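Local coordinates for phosphate-binding protein (Unidentified prokaryotic organism, PDB 3W9V) that binds inorganic phosphate, as a secreted DING protein of the PstS family of phosphate-transport binding proteins, at residues Leu177-Thr180 with Pro181-Gly184; Val105-Ser108 with Val109-Cys113. The protein carries 1 engineered substitution. All blocks are in the same frame, centred on the assembly; numbering follows the deposited sequence. Where two conformers were deposited one is given.

Two local devices for shaping a chain, a helix cap and a beta turn, are found here in one part of a PstS-type binding protein, both within the PBP superfamily range. Interaction 2 comes first along the chain and joins strand 106-107 to helix 109-117 through a capping box. Interaction 1 follows after helix 145-157, in the loop that leads to strand 186-188, and is a type I beta turn. Their centres lie about 19 Å apart and their nearest atoms about 8 Å, without touching. Each thus shapes its own connection: interaction 1 is a turn at the surface, whereas interaction 2 is partly buried and starts a helix that the disulfide Cys-113 to Cys-158 ties to the end of helix 145-157.

Interaction 1: Leu177-Thr180 with Pro181-Gly184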
loop_
_atom_site.group_PDB
_atom_site.type_symbol
_atom_site.label_atom_id
_atom_site.label_comp_id
_atom_site.label_asym_id
_atom_site.label_seq_id
_atom_site.Cartn_x
_atom_site.Cartn_y
_atom_site.Cartn_z
ATOM N N LEU A 177 -6.738 -23.186 2.462
ATOM C CA LEU A 177 -6.095 -24.446 2.808
ATOM C C LEU A 177 -4.760 -24.236 3.520
ATOM O O LEU A 177 -4.011 -25.189 3.742
ATOM C CB LEU A 177 -5.907 -25.304 1.554
ATOM C CG LEU A 177 -7.209 -25.703 0.855
ATOM C CD1 LEU A 177 -6.930 -26.352 -0.493
ATOM C CD2 LEU A 177 -8.015 -26.635 1.749
ATOM N N GLY A 178 -4.465 -22.984 3.869
ATOM C CA GLY A 178 -3.276 -22.655 4.633
ATOM C C GLY A 178 -2.014 -22.636 3.796
ATOM O O GLY A 178 -2.067 -22.807 2.572
ATOM N N LEU A 179 -0.878 -22.431 4.463
ATOM C CA LEU A 179 0.424 -22.406 3.804
ATOM C C LEU A 179 1.006 -23.796 3.609
ATOM O O LEU A 179 2.022 -23.957 2.941
ATOM C CB LEU A 179 1.418 -21.587 4.620
ATOM C CG LEU A 179 1.234 -20.075 4.715
ATOM C CD1 LEU A 179 2.329 -19.526 5.609
ATOM C CD2 LEU A 179 1.293 -19.418 3.343
ATOM N N THR A 180 0.375 -24.796 4.212
ATOM C CA THR A 180 0.860 -26.173 4.116
ATOM C C THR A 180 1.154 -26.656 2.683
ATOM O O THR A 180 2.166 -27.321 2.464
ATOM C CB THR A 180 -0.083 -27.160 4.843
ATOM O OG1 THR A 180 -0.323 -26.688 6.176
ATOM C CG2 THR A 180 0.531 -28.548 4.904
ATOM N N PRO A 181 0.296 -26.307 1.698
ATOM C CA PRO A 181 0.607 -26.740 0.330
ATOM C C PRO A 181 1.946 -26.217 -0.186
ATOM O O PRO A 181 2.507 -26.809 -1.107
ATOM C CB PRO A 181 -0.538 -26.142 -0.490
ATOM C CG PRO A 181 -1.661 -26.057 0.457
ATOM C CD PRO A 181 -1.040 -25.686 1.769
ATOM N N LEU A 182 2.443 -25.127 0.397
ATOM C CA LEU A 182 3.740 -24.580 0.018
ATOM C C LEU A 182 4.864 -25.289 0.761
ATOM O O LEU A 182 4.771 -25.539 1.963
ATOM C CB LEU A 182 3.798 -23.078 0.307
ATOM C CG LEU A 182 2.943 -22.158 -0.568
ATOM C CD1 LEU A 182 2.758 -20.807 0.104
ATOM C CD2 LEU A 182 3.576 -21.987 -1.942
ATOM N N ALA A 183 5.933 -25.598 0.041
ATOM C CA ALA A 183 7.101 -26.218 0.645
ATOM C C ALA A 183 8.135 -25.163 1.012
ATOM O O ALA A 183 8.625 -24.436 0.148
ATOM C CB ALA A 183 7.704 -27.247 -0.300
ATOM N N GLY A 184 8.448 -25.080 2.302
ATOM C CA GLY A 184 9.500 -24.210 2.791
ATOM C C GLY A 184 9.303 -22.726 2.554
ATOM O O GLY A 184 10.275 -22.002 2.372
#
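Leu-182 meets Leu-179, three residues earlier, across a turn, and its side chain can be followed outward from the backbone. Leu-182 CB lies 3.3 Å from the carbonyl oxygen Leu-179 O. CG is farther from that oxygen, and Leu-182 CD1 ends the path against Leu-179 CD2, 3.8 Å away, where the two branched side chains meet at a slant. In Leu-182 CG stands anti to the carbonyl carbon (chi1 -70°), an orientation compatible with this meeting of methyl groups. The backbone under them is a type I beta turn running from Leu-179 to Leu-182, with Thr-180 and Pro-181 at its corners. It is closed by a hydrogen bond from Leu-182 N to Leu-179 O, 2.8 Å long but bent to 143° at the hydrogen, and the donor stands above the carbonyl plane. Pro-181, which has no N-H to give, places its CD 3.2 Å from Gly-178 O. Its CG lies loosely near the side chain of Leu-177, with Pro-181 CG 4.4 Å from Leu-177 CB. Beyond the turn, Leu-179 rests on Phe-171, Ala-172 and Tyr-139, while Leu-182 touches Val-137 of strand 136-140.

Interaction 2: Val105-Ser108 with Val109-Cys113; sequences VDLS and VKELC
Ser-108 and Glu-111 exchange bonds in both directions, each side chain accepting from the other's backbone N-H. Glu-111 N gives its hydrogen to Ser-108 OG over 3.0 Å, and Ser-108 N gives its own to Glu-111 OE1 at 3.2 Å, nearly straight at 166° although it meets the carboxylate from above its plane. This reciprocal pair is a capping box, with Ser-108 as the N-cap of helix 109-117. The box supplies a partner for an N-H of the first turn, where the helix has no preceding carbonyl to offer. Behind it the regular helical pattern begins, with Leu-112 N bonded to Ser-108 O at 2.9 Å.

At Ser-108 the hydroxyl sits between its own N and carbonyl carbon (chi1 64°), which turns OG to Glu-111 N; the Glu-111 chain, extended beyond CG, runs back alongside it, with Glu-111 CG 3.2 Å from Ser-108 OG.

Partners beyond the two segments hold the same carboxylate: Lys-234 forms a salt bridge with Glu-111 OE1 and also donates a hydrogen bond to Asp-106 O, and Thr-127 N donates to Glu-111 OE2. OE1 thus has both Ser-108 N and Lys-234 as partners. The lysine charge would be expected to favour the ionised glutamate.

Strand 106-107 is an outermost strand of its three-stranded sheet and runs parallel to strand 231-237, where Leu-107 pairs through its backbone with Arg-231 and Gly-233. The helix lies against helix 145-157, on which Val-109 touches Phe-153 and Lys-157, and the disulfide from Cys-113 to Cys-158 fastens it just beyond that helix's end.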
loop_
_atom_site.group_PDB
_atom_site.type_symbol
_atom_site.label_atom_id
_atom_site.label_comp_id
_atom_site.label_asym_id
_atom_site.label_seq_id
_atom_site.Cartn_x
_atom_site.Cartn_y
_atom_site.Cartn_z
ATOM N N VAL A 105 10.519 -13.426 -17.519
ATOM C CA VAL A 105 9.492 -14.076 -16.725
ATOM C C VAL A 105 8.239 -13.224 -16.798
ATOM O O VAL A 105 8.227 -12.070 -16.363
ATOM C CB VAL A 105 9.935 -14.281 -15.270
ATOM C CG1 VAL A 105 8.770 -14.775 -14.417
ATOM C CG2 VAL A 105 11.098 -15.258 -15.221
ATOM N N ASP A 106 7.195 -13.792 -17.387
ATOM C CA ASP A 106 5.946 -13.091 -17.611
ATOM C C ASP A 106 4.842 -14.002 -17.104
ATOM O O ASP A 106 4.484 -14.978 -17.764
ATOM C CB ASP A 106 5.778 -12.822 -19.109
ATOM C CG ASP A 106 4.575 -11.956 -19.426
ATOM O OD1 ASP A 106 3.799 -11.624 -18.503
ATOM O OD2 ASP A 106 4.402 -11.612 -20.619
ATOM N N LEU A 107 4.318 -13.697 -15.922
ATOM C CA LEU A 107 3.296 -14.534 -15.309
ATOM C C LEU A 107 1.916 -14.222 -15.853
ATOM O O LEU A 107 1.502 -13.066 -15.884
ATOM C CB LEU A 107 3.280 -14.306 -13.797
ATOM C CG LEU A 107 4.554 -14.669 -13.040
ATOM C CD1 LEU A 107 4.532 -14.086 -11.638
ATOM C CD2 LEU A 107 4.720 -16.179 -12.985
ATOM N N SER A 108 1.187 -15.248 -16.275
ATOM C CA SER A 108 -0.243 -15.070 -16.436
ATOM C C SER A 108 -0.814 -14.941 -15.032
ATOM O O SER A 108 -0.182 -15.352 -14.056
ATOM C CB SER A 108 -0.869 -16.271 -17.137
ATOM O OG SER A 108 -0.743 -17.431 -16.340
ATOM N N VAL A 109 -2.003 -14.372 -14.914
ATOM C CA VAL A 109 -2.640 -14.305 -13.609
ATOM C C VAL A 109 -2.861 -15.714 -13.045
ATOM O O VAL A 109 -2.652 -15.948 -11.855
ATOM C CB VAL A 109 -3.946 -13.494 -13.661
ATOM C CG1 VAL A 109 -4.698 -13.589 -12.341
ATOM C CG2 VAL A 109 -3.640 -12.036 -13.992
ATOM N N LYS A 110 -3.241 -16.658 -13.904
ATOM C CA LYS A 110 -3.430 -18.044 -13.467
ATOM C C LYS A 110 -2.137 -18.638 -12.887
ATOM O O LYS A 110 -2.164 -19.321 -11.864
ATOM C CB LYS A 110 -3.959 -18.900 -14.624
ATOM C CG LYS A 110 -4.141 -20.386 -14.300
ATOM C CD LYS A 110 -5.126 -20.611 -13.165
ATOM C CE LYS A 110 -5.410 -22.093 -12.964
ATOM N NZ LYS A 110 -6.214 -22.326 -11.732
ATOM N N GLU A 111 -1.005 -18.364 -13.536
ATOM C CA GLU A 111 0.292 -18.815 -13.029
ATOM C C GLU A 111 0.650 -18.158 -11.699
ATOM O O GLU A 111 1.124 -18.828 -10.783
ATOM C CB GLU A 111 1.401 -18.578 -14.060
ATOM C CG GLU A 111 1.388 -19.592 -15.197
ATOM C CD GLU A 111 2.250 -19.188 -16.374
ATOM O OE1 GLU A 111 2.733 -18.035 -16.413
ATOM O OE2 GLU A 111 2.434 -20.041 -17.272
ATOM N N LEU A 112 0.438 -16.843 -11.604
ATOM C CA LEU A 112 0.663 -16.113 -10.354
ATOM C C LEU A 112 -0.112 -16.772 -9.224
ATOM O O LEU A 112 0.431 -17.045 -8.152
ATOM C CB LEU A 112 0.216 -14.653 -10.486
ATOM C CG LEU A 112 0.277 -13.825 -9.195
ATOM C CD1 LEU A 112 1.702 -13.379 -8.887
ATOM C CD2 LEU A 112 -0.664 -12.629 -9.255
ATOM N N CYS A 113 -1.389 -17.033 -9.480
ATOM C CA CYS A 113 -2.254 -17.676 -8.501
ATOM C C CYS A 113 -1.718 -19.041 -8.067
ATOM O O CYS A 113 -1.731 -19.372 -6.883
ATOM C CB CYS A 113 -3.669 -17.797 -9.070
ATOM S SG CYS A 113 -4.452 -16.175 -9.341
#